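Lmo2470 protein (PDB 5HL3) is an internalin, InlP, of Listeria monocytogenes that binds calcium ions, interacts with host afadin and facilitates crossing of the basement membrane. Local coordinates at residues I40-D43 with D44-L48; T57-N60 with D61-Q64; S254-L257 with D258-Y261. All blocks are in the same frame, centred on the assembly; numbering follows the deposited sequence.

Interaction 1. Residues I40-D43 with D44-L48; sequences IDQD and DLDAL
Asp41 and Asp44 hold each other by exchanged side-chain-to-backbone bonds at the start of helix 42-46. Asp41 OD1 accepts from Asp44 N at 3.1 Å, met nearly head-on along its C-O bond. In return Asp41 N donates a hydrogen bond to Asp44 OD2 at 3.0 Å, reaching that oxygen on its anti side and somewhat out of the carboxylate plane. The Asp41 carboxylate can curl back over the first turn because CG lies between its own N and carbonyl carbon (chi1 60°). This reciprocal pair is a capping box with Asp41 as N-cap, and it opens the helix within the N-terminal cap region of the internalin.

The price is charge. Asp41 OD1 and Asp44 OD2 come within 3.2 Å as two acceptors, their carboxylate planes only 21° apart. The positive end of the helix dipole probably eases that repulsion, and a water donates to Asp41 OD1 and, more weakly, to Asp44 OD1.

Gln42, the residue after the N-cap, reaches one turn along the helix to Asp46. Its chain leaves with CG anti to the backbone N (chi1 -171°) and then bends at chi2, which brings NE2 to 3.1 Å from Asp46 OD1. The bond is almost straight and lies in the amide plane, yet it meets the carboxylate from above its plane. Asn72 also donates to Asp46 OD1, and Met70 O accepts from Gln42 NE2, so this polar pair is tied to the loop that follows helix 60-63; Asp46 O accepts from Asn73 ND2 there, a calcium-site residue without its ion in this model.

On the buried side, Ile40 CD1 meets Leu45 CD2 at 4.1 Å, the two chains crossing at about a right angle. Leu45 CD1 lies against the amide end of Gln42, and Leu10 touches both Gln42 and Leu45.

Interaction 2. Residues T57-N60 with D61-Q64; sequences TITN and DSMQ
Ser62 OG is gripped by two partners: it accepts from Thr59 N at 2.9 Å in a practically straight bond (178°), and it donates to a water 2.7 Å away. The same water donates to Thr57 O, tying the hydroxyl to the loop before the helix. The return bond runs from Ser62 N to Thr59 OG1 at 3.1 Å, so Thr59, the N-cap of helix 60-63, and Ser62 form a capping box built from two hydroxyls. Thr59 OG1 stands between its own N and carbonyl carbon (chi1 68°), turned toward the first turn, while CG2 lies beside the backbone N, anti to the carbonyl carbon. Behind the cap, Met63 N bonds to Thr59 O at 2.9 Å.

An apolar contact accompanies the cap: Ile58 CG2 touches CE of Met63, a selenomethionine, at 3.9 Å. The Met63 chain bends at chi2 and chi3 to bring its methyl back to the isoleucine, and Leu23 of helix 21-30 packs on Met63. Asn60 faces elsewhere, its OD1 accepting from Thr87 N.

With both hydroxyls bonded to backbone amides, the cap satisfies the N-H groups of Thr59 and Ser62 without placing a carboxylate in either capping position.

Interaction 3. Residues S254-L257 with D258-Y261; sequences SNVL and DTIY
Thr259 turns back over Val256. Its CB stands 3.5 Å from Val256 O, and OG1 goes further, donating to that same oxygen at 2.8 Å, in the carbonyl plane. The other branch, CG2, stays 3.8 Å from Val256 O. A chi1 of 71° places OG1 between the backbone N and carbonyl carbon of Thr259, just where the hydroxyl can join its own amide on one acceptor: Thr259 N also reaches Val256 O, at 2.9 Å, but from above the carbonyl plane.

Next in line, Ile260 N bonds to Leu257 O at 3.2 Å, again well above the plane, as the 3-10 segment 254-259 gives way to strand 260-261. Ile260 CD1 comes back obliquely to Leu257 CD1 at 4.0 Å. A water donates to both Asn255 O and Asp258 OD1, bridging the turn. Strand 260-261 is the last of the parallel sheet of the leucine-rich repeats; Thr259, just before it, and Tyr261 within it bond through their backbones to Leu242, and the Val256 side chain packs on Leu239.

Two donors of Thr259 share Val256 O, which ties its backbone and its hydroxyl to one acceptor; with Ile260 N on Leu257 O they hold the turn into the strand.

The three contacts come in series along the chain and do not touch. Interactions 1 and 2, both capping boxes, sit near one end of the molecule: their centres are about 22 Å apart and their nearest atoms about 12 Å. Strand 50-53, the first of the parallel sheet, lies between them in sequence, whereas interaction 3 enters the last, 260-261, on the other side of the chain's centre, its centre about 55 Å from that of interaction 1 and about 49 Å from that of interaction 2. None of them coordinates a calcium ion in this model; the side chains of Asp46, Thr57 and Leu257 lie about 8, 11 and 12 Å, respectively, each from a bound calcium ion.

Interaction 1. Residues I40-D43 with D44-L48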
ATOM      1  N   ILE A  40     -12.842   7.848  41.219  1.00 12.39           N
ATOM      2  CA  ILE A  40     -11.534   7.264  40.901  1.00 12.13           C
ATOM      3  C   ILE A  40     -10.417   8.048  41.554  1.00 12.06           C
ATOM      4  O   ILE A  40     -10.548   9.229  41.857  1.00 12.12           O
ATOM      5  CB  ILE A  40     -11.283   7.175  39.381  1.00 11.90           C
ATOM      6  CG1 ILE A  40     -11.404   8.540  38.695  1.00 11.81           C
ATOM      7  CG2 ILE A  40     -12.187   6.120  38.774  1.00 12.02           C
ATOM      8  CD1 ILE A  40     -10.749   8.577  37.327  1.00 11.60           C
ATOM      9  N   ASP A  41      -9.290   7.357  41.766  1.00 12.00           N
ATOM     10  CA  ASP A  41      -8.095   7.996  42.310  1.00 11.99           C
ATOM     11  C   ASP A  41      -6.909   7.705  41.394  1.00 11.85           C
ATOM     12  O   ASP A  41      -7.034   7.042  40.373  1.00 11.74           O
ATOM     13  CB  ASP A  41      -7.849   7.584  43.762  1.00 12.22           C
ATOM     14  CG  ASP A  41      -7.641   6.105  43.966  1.00 12.46           C
ATOM     15  OD1 ASP A  41      -7.274   5.374  43.026  1.00 12.60           O
ATOM     16  OD2 ASP A  41      -7.841   5.638  45.136  1.00 13.48           O
ATOM     17  N   GLN A  42      -5.742   8.223  41.741  1.00 11.91           N
ATOM     18  CA  GLN A  42      -4.576   8.070  40.872  1.00 11.89           C
ATOM     19  C   GLN A  42      -4.191   6.594  40.702  1.00 11.96           C
ATOM     20  O   GLN A  42      -3.750   6.182  39.627  1.00 11.92           O
ATOM     21  CB  GLN A  42      -3.393   8.915  41.368  1.00 12.08           C
ATOM     22  CG  GLN A  42      -2.234   8.963  40.390  1.00 12.15           C
ATOM     23  CD  GLN A  42      -2.622   9.580  39.054  1.00 12.00           C
ATOM     24  OE1 GLN A  42      -3.214  10.658  39.025  1.00 11.99           O
ATOM     25  NE2 GLN A  42      -2.263   8.933  37.961  1.00 11.96           N
ATOM     26  N   ASP A  43      -4.377   5.782  41.740  1.00 12.14           N
ATOM     27  CA  ASP A  43      -4.100   4.338  41.620  1.00 12.33           C
ATOM     28  C   ASP A  43      -4.962   3.705  40.533  1.00 12.22           C
ATOM     29  O   ASP A  43      -4.499   2.816  39.809  1.00 12.34           O
ATOM     30  CB  ASP A  43      -4.353   3.605  42.940  1.00 12.63           C
ATOM     31  CG  ASP A  43      -3.146   3.586  43.885  1.00 12.91           C
ATOM     32  OD1 ASP A  43      -2.136   4.292  43.667  1.00 13.48           O
ATOM     33  OD2 ASP A  43      -3.198   2.808  44.879  1.00 13.31           O
ATOM     34  N   ASP A  44      -6.214   4.141  40.379  1.00 12.06           N
ATOM     35  CA  ASP A  44      -7.075   3.577  39.344  1.00 12.01           C
ATOM     36  C   ASP A  44      -6.525   3.899  37.946  1.00 11.81           C
ATOM     37  O   ASP A  44      -6.547   3.062  37.049  1.00 11.88           O
ATOM     38  CB  ASP A  44      -8.495   4.113  39.479  1.00 11.96           C
ATOM     39  CG  ASP A  44      -9.210   3.645  40.723  1.00 12.25           C
ATOM     40  OD1 ASP A  44      -9.104   2.464  41.100  1.00 12.80           O
ATOM     41  OD2 ASP A  44      -9.885   4.466  41.339  1.00 12.27           O
ATOM     42  N   LEU A  45      -6.043   5.116  37.771  1.00 11.65           N
ATOM     43  CA  LEU A  45      -5.421   5.531  36.501  1.00 11.55           C
ATOM     44  C   LEU A  45      -4.123   4.753  36.255  1.00 11.75           C
ATOM     45  O   LEU A  45      -3.843   4.294  35.119  1.00 11.78           O
ATOM     46  CB  LEU A  45      -5.187   7.037  36.458  1.00 11.48           C
ATOM     47  CG  LEU A  45      -6.425   7.917  36.466  1.00 11.39           C
ATOM     48  CD1 LEU A  45      -6.003   9.353  36.693  1.00 11.46           C
ATOM     49  CD2 LEU A  45      -7.288   7.780  35.192  1.00 11.29           C
ATOM     50  N   ASP A  46      -3.318   4.590  37.303  1.00 11.94           N
ATOM     51  CA  ASP A  46      -2.039   3.884  37.164  1.00 12.25           C
ATOM     52  C   ASP A  46      -2.206   2.424  36.762  1.00 12.45           C
ATOM     53  O   ASP A  46      -1.311   1.858  36.119  1.00 12.71           O
ATOM     54  CB  ASP A  46      -1.238   3.962  38.469  1.00 12.49           C
ATOM     55  CG  ASP A  46      -0.719   5.345  38.790  1.00 12.45           C
ATOM     56  OD1 ASP A  46      -0.763   6.271  37.958  1.00 12.31           O
ATOM     57  OD2 ASP A  46      -0.268   5.535  39.928  1.00 12.63           O
ATOM     58  N   ALA A  47      -3.354   1.828  37.092  1.00 12.42           N
ATOM     59  CA  ALA A  47      -3.618   0.448  36.672  1.00 12.70           C
ATOM     60  C   ALA A  47      -3.854   0.291  35.156  1.00 12.61           C
ATOM     61  O   ALA A  47      -3.859  -0.831  34.661  1.00 12.92           O
ATOM     62  CB  ALA A  47      -4.803  -0.088  37.451  1.00 12.80           C
ATOM     63  N   LEU A  48      -4.090   1.393  34.440  1.00 12.25           N
ATOM     64  CA  LEU A  48      -4.323   1.326  32.992  1.00 12.19           C
ATOM     65  C   LEU A  48      -3.035   1.212  32.200  1.00 12.39           C
ATOM     66  O   LEU A  48      -2.074   1.981  32.407  1.00 12.41           O
ATOM     67  CB  LEU A  48      -5.042   2.588  32.556  1.00 11.83           C
ATOM     68  CG  LEU A  48      -6.401   2.841  33.202  1.00 11.69           C
ATOM     69  CD1 LEU A  48      -6.876   4.207  32.791  1.00 11.45           C
ATOM     70  CD2 LEU A  48      -7.396   1.737  32.791  1.00 11.86           C
TER
HETATM   71  O   HOH W   1      -7.804   2.766  43.616  1.00 15.43           O
HETATM   72  O   HOH W   2      -1.103   6.540  42.439  1.00 20.11           O
HETATM   73  O   HOH W   3      -0.132   3.396  41.793  1.00 21.90           O

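Interaction 2. Residues T57-N60 with D61-Q64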
ATOM      1  N   THR A  57     -19.667  10.014  19.613  1.00 14.08           N
ATOM      2  CA  THR A  57     -19.927  11.414  19.912  1.00 14.36           C
ATOM      3  C   THR A  57     -18.685  12.142  20.411  1.00 14.04           C
ATOM      4  O   THR A  57     -18.728  13.343  20.588  1.00 14.32           O
ATOM      5  CB  THR A  57     -21.022  11.558  20.986  1.00 14.66           C
ATOM      6  OG1 THR A  57     -20.617  10.849  22.160  1.00 14.26           O
ATOM      7  CG2 THR A  57     -22.367  11.041  20.478  1.00 15.18           C
ATOM      8  N   ILE A  58     -17.589  11.422  20.658  1.00 13.54           N
ATOM      9  CA  ILE A  58     -16.347  12.084  21.063  1.00 13.31           C
ATOM     10  C   ILE A  58     -15.839  12.926  19.885  1.00 13.57           C
ATOM     11  O   ILE A  58     -15.858  12.463  18.752  1.00 13.64           O
ATOM     12  CB  ILE A  58     -15.291  11.038  21.513  1.00 12.83           C
ATOM     13  CG1 ILE A  58     -15.789  10.325  22.793  1.00 12.67           C
ATOM     14  CG2 ILE A  58     -13.946  11.718  21.761  1.00 12.69           C
ATOM     15  CD1 ILE A  58     -14.959   9.140  23.191  1.00 12.32           C
ATOM     16  N   THR A  59     -15.385  14.150  20.152  1.00 13.78           N
ATOM     17  CA  THR A  59     -14.873  15.053  19.124  1.00 14.15           C
ATOM     18  C   THR A  59     -13.425  15.384  19.413  1.00 14.00           C
ATOM     19  O   THR A  59     -12.874  14.951  20.434  1.00 13.62           O
ATOM     20  CB  THR A  59     -15.649  16.395  19.168  1.00 14.77           C
ATOM     21  OG1 THR A  59     -15.334  17.082  20.393  1.00 14.77           O
ATOM     22  CG2 THR A  59     -17.149  16.154  19.076  1.00 15.02           C
ATOM     23  N   ASN A  60     -12.784  16.139  18.533  1.00 14.38           N
ATOM     24  CA  ASN A  60     -11.416  16.580  18.826  1.00 14.40           C
ATOM     25  C   ASN A  60     -11.329  17.291  20.162  1.00 14.45           C
ATOM     26  O   ASN A  60     -10.401  17.071  20.941  1.00 14.22           O
ATOM     27  CB  ASN A  60     -10.889  17.521  17.763  1.00 15.01           C
ATOM     28  CG  ASN A  60     -10.651  16.839  16.434  1.00 15.02           C
ATOM     29  OD1 ASN A  60     -10.717  15.626  16.334  1.00 14.56           O
ATOM     30  ND2 ASN A  60     -10.329  17.615  15.432  1.00 15.61           N
ATOM     31  N   ASP A  61     -12.311  18.153  20.421  1.00 15.29           N
ATOM     32  CA  ASP A  61     -12.332  18.904  21.679  1.00 15.98           C
ATOM     33  C   ASP A  61     -12.524  18.035  22.896  1.00 15.18           C
ATOM     34  O   ASP A  61     -11.827  18.224  23.927  1.00 15.18           O
ATOM     35  CB  ASP A  61     -13.413  19.981  21.640  1.00 17.42           C
ATOM     36  CG  ASP A  61     -13.033  21.154  20.757  1.00 19.11           C
ATOM     37  OD1 ASP A  61     -11.829  21.264  20.394  1.00 20.40           O
ATOM     38  OD2 ASP A  61     -13.932  21.977  20.450  1.00 21.90           O
ATOM     39  N   SER A  62     -13.453  17.093  22.851  1.00 14.59           N
ATOM     40  CA  SER A  62     -13.609  16.237  24.023  1.00 13.97           C
ATOM     41  C   SER A  62     -12.453  15.252  24.213  1.00 13.33           C
ATOM     42  O   SER A  62     -12.106  14.940  25.356  1.00 12.88           O
ATOM     43  CB  SER A  62     -14.997  15.595  24.086  1.00 14.08           C
ATOM     44  OG  SER A  62     -15.407  15.003  22.880  1.00 14.17           O
HETATM   45  N   MSE A  63     -11.816  14.772  23.141  1.00 13.21           N
HETATM   46  CA  MSE A  63     -10.667  13.893  23.319  1.00 13.01           C
HETATM   47  C   MSE A  63      -9.545  14.628  24.027  1.00 13.13           C
HETATM   48  O   MSE A  63      -8.772  14.023  24.762  1.00 12.62           O
HETATM   49  CB  MSE A  63     -10.214  13.341  21.952  1.00 13.31           C
HETATM   50  CG  MSE A  63      -9.252  12.147  22.097  1.00 13.32           C
HETATM   51 SE   MSE A  63     -10.079  10.523  22.865  1.00 14.02          SE
HETATM   52  CE  MSE A  63     -10.615   9.676  21.181  1.00 13.76           C
ATOM     53  N   GLN A  64      -9.427  15.937  23.809  1.00 13.69           N
ATOM     54  CA  GLN A  64      -8.412  16.759  24.476  1.00 14.33           C
ATOM     55  C   GLN A  64      -8.540  16.728  26.008  1.00 13.52           C
ATOM     56  O   GLN A  64      -7.553  16.973  26.711  1.00 13.36           O
ATOM     57  CB  GLN A  64      -8.564  18.201  23.998  1.00 15.98           C
ATOM     58  CG  GLN A  64      -7.464  19.129  24.438  1.00 17.94           C
ATOM     59  CD  GLN A  64      -6.297  19.106  23.496  1.00 19.68           C
ATOM     60  OE1 GLN A  64      -6.475  19.002  22.244  1.00 22.82           O
ATOM     61  NE2 GLN A  64      -5.108  19.288  24.041  1.00 21.52           N
TER
HETATM   62  O   HOH W   4     -18.036  15.315  22.487  1.00 17.90           O

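Interaction 3. Residues S254-L257 with D258-Y261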
ATOM      1  N   SER A 254      16.060  -7.762 -15.037  1.00 14.11           N
ATOM      2  CA  SER A 254      16.894  -8.947 -15.011  1.00 14.61           C
ATOM      3  C   SER A 254      17.714  -9.138 -13.738  1.00 15.01           C
ATOM      4  O   SER A 254      17.975 -10.279 -13.334  1.00 15.23           O
ATOM      5  CB  SER A 254      17.813  -8.995 -16.246  1.00 15.27           C
ATOM      6  OG  SER A 254      18.800  -7.965 -16.227  1.00 15.86           O
ATOM      7  N   ASN A 255      18.123  -8.052 -13.090  1.00 15.19           N
ATOM      8  CA  ASN A 255      18.969  -8.171 -11.898  1.00 15.69           C
ATOM      9  C   ASN A 255      18.307  -8.843 -10.709  1.00 15.28           C
ATOM     10  O   ASN A 255      18.981  -9.389  -9.861  1.00 15.74           O
ATOM     11  CB  ASN A 255      19.478  -6.802 -11.429  1.00 16.05           C
ATOM     12  CG  ASN A 255      20.401  -6.149 -12.418  1.00 16.75           C
ATOM     13  OD1 ASN A 255      21.002  -6.806 -13.291  1.00 17.28           O
ATOM     14  ND2 ASN A 255      20.563  -4.843 -12.277  1.00 16.99           N
ATOM     15  N   VAL A 256      16.981  -8.813 -10.685  1.00 14.51           N
ATOM     16  CA  VAL A 256      16.206  -9.326  -9.563  1.00 14.15           C
ATOM     17  C   VAL A 256      15.166 -10.341 -10.009  1.00 13.70           C
ATOM     18  O   VAL A 256      14.204 -10.610  -9.292  1.00 13.34           O
ATOM     19  CB  VAL A 256      15.549  -8.144  -8.801  1.00 13.83           C
ATOM     20  CG1 VAL A 256      16.612  -7.265  -8.162  1.00 14.42           C
ATOM     21  CG2 VAL A 256      14.617  -7.338  -9.697  1.00 13.35           C
ATOM     22  N   LEU A 257      15.376 -10.948 -11.165  1.00 13.85           N
ATOM     23  CA  LEU A 257      14.380 -11.878 -11.718  1.00 13.53           C
ATOM     24  C   LEU A 257      14.047 -13.033 -10.776  1.00 13.60           C
ATOM     25  O   LEU A 257      12.896 -13.477 -10.707  1.00 13.26           O
ATOM     26  CB  LEU A 257      14.869 -12.392 -13.096  1.00 13.87           C
ATOM     27  CG  LEU A 257      13.897 -13.315 -13.853  1.00 13.67           C
ATOM     28  CD1 LEU A 257      12.492 -12.785 -14.022  1.00 13.02           C
ATOM     29  CD2 LEU A 257      14.543 -13.708 -15.189  1.00 14.14           C
ATOM     30  N   ASP A 258      15.030 -13.485 -10.001  1.00 14.15           N
ATOM     31  CA  ASP A 258      14.802 -14.582  -9.053  1.00 14.67           C
ATOM     32  C   ASP A 258      13.919 -14.242  -7.852  1.00 14.04           C
ATOM     33  O   ASP A 258      13.599 -15.105  -7.076  1.00 14.35           O
ATOM     34  CB  ASP A 258      16.126 -15.218  -8.576  1.00 16.14           C
ATOM     35  CG  ASP A 258      17.073 -14.233  -7.880  1.00 17.26           C
ATOM     36  OD1 ASP A 258      16.832 -13.000  -7.940  1.00 18.19           O
ATOM     37  OD2 ASP A 258      18.138 -14.713  -7.350  1.00 20.00           O
ATOM     38  N   THR A 259      13.519 -12.972  -7.713  1.00 13.53           N
ATOM     39  CA  THR A 259      12.664 -12.539  -6.602  1.00 13.25           C
ATOM     40  C   THR A 259      11.246 -12.257  -7.048  1.00 12.73           C
ATOM     41  O   THR A 259      10.384 -12.014  -6.222  1.00 12.58           O
ATOM     42  CB  THR A 259      13.179 -11.216  -5.962  1.00 13.31           C
ATOM     43  OG1 THR A 259      12.970 -10.114  -6.852  1.00 13.02           O
ATOM     44  CG2 THR A 259      14.639 -11.312  -5.562  1.00 13.93           C
ATOM     45  N   ILE A 260      10.983 -12.313  -8.352  1.00 12.55           N
ATOM     46  CA  ILE A 260       9.725 -11.765  -8.873  1.00 12.12           C
ATOM     47  C   ILE A 260       8.511 -12.684  -8.783  1.00 12.08           C
ATOM     48  O   ILE A 260       8.568 -13.883  -9.059  1.00 12.33           O
ATOM     49  CB  ILE A 260       9.919 -11.297 -10.346  1.00 12.00           C
ATOM     50  CG1 ILE A 260      10.916 -10.139 -10.397  1.00 12.11           C
ATOM     51  CG2 ILE A 260       8.604 -10.860 -10.991  1.00 11.66           C
ATOM     52  CD1 ILE A 260      11.279  -9.671 -11.797  1.00 12.13           C
ATOM     53  N   TYR A 261       7.394 -12.084  -8.356  1.00 11.87           N
ATOM     54  CA  TYR A 261       6.083 -12.710  -8.479  1.00 11.88           C
ATOM     55  C   TYR A 261       5.344 -12.024  -9.624  1.00 11.63           C
ATOM     56  O   TYR A 261       5.100 -10.817  -9.572  1.00 11.45           O
ATOM     57  CB  TYR A 261       5.239 -12.600  -7.177  1.00 12.00           C
ATOM     58  CG  TYR A 261       3.901 -13.304  -7.323  1.00 12.18           C
ATOM     59  CD1 TYR A 261       2.846 -12.690  -7.972  1.00 12.06           C
ATOM     60  CD2 TYR A 261       3.681 -14.580  -6.791  1.00 12.59           C
ATOM     61  CE1 TYR A 261       1.625 -13.346  -8.160  1.00 12.35           C
ATOM     62  CE2 TYR A 261       2.450 -15.236  -6.966  1.00 12.89           C
ATOM     63  CZ  TYR A 261       1.437 -14.620  -7.650  1.00 12.78           C
ATOM     64  OH  TYR A 261       0.213 -15.242  -7.849  1.00 13.20           O
TER
HETATM   65  O   HOH W   5      18.445 -10.888  -7.266  1.00 23.29           O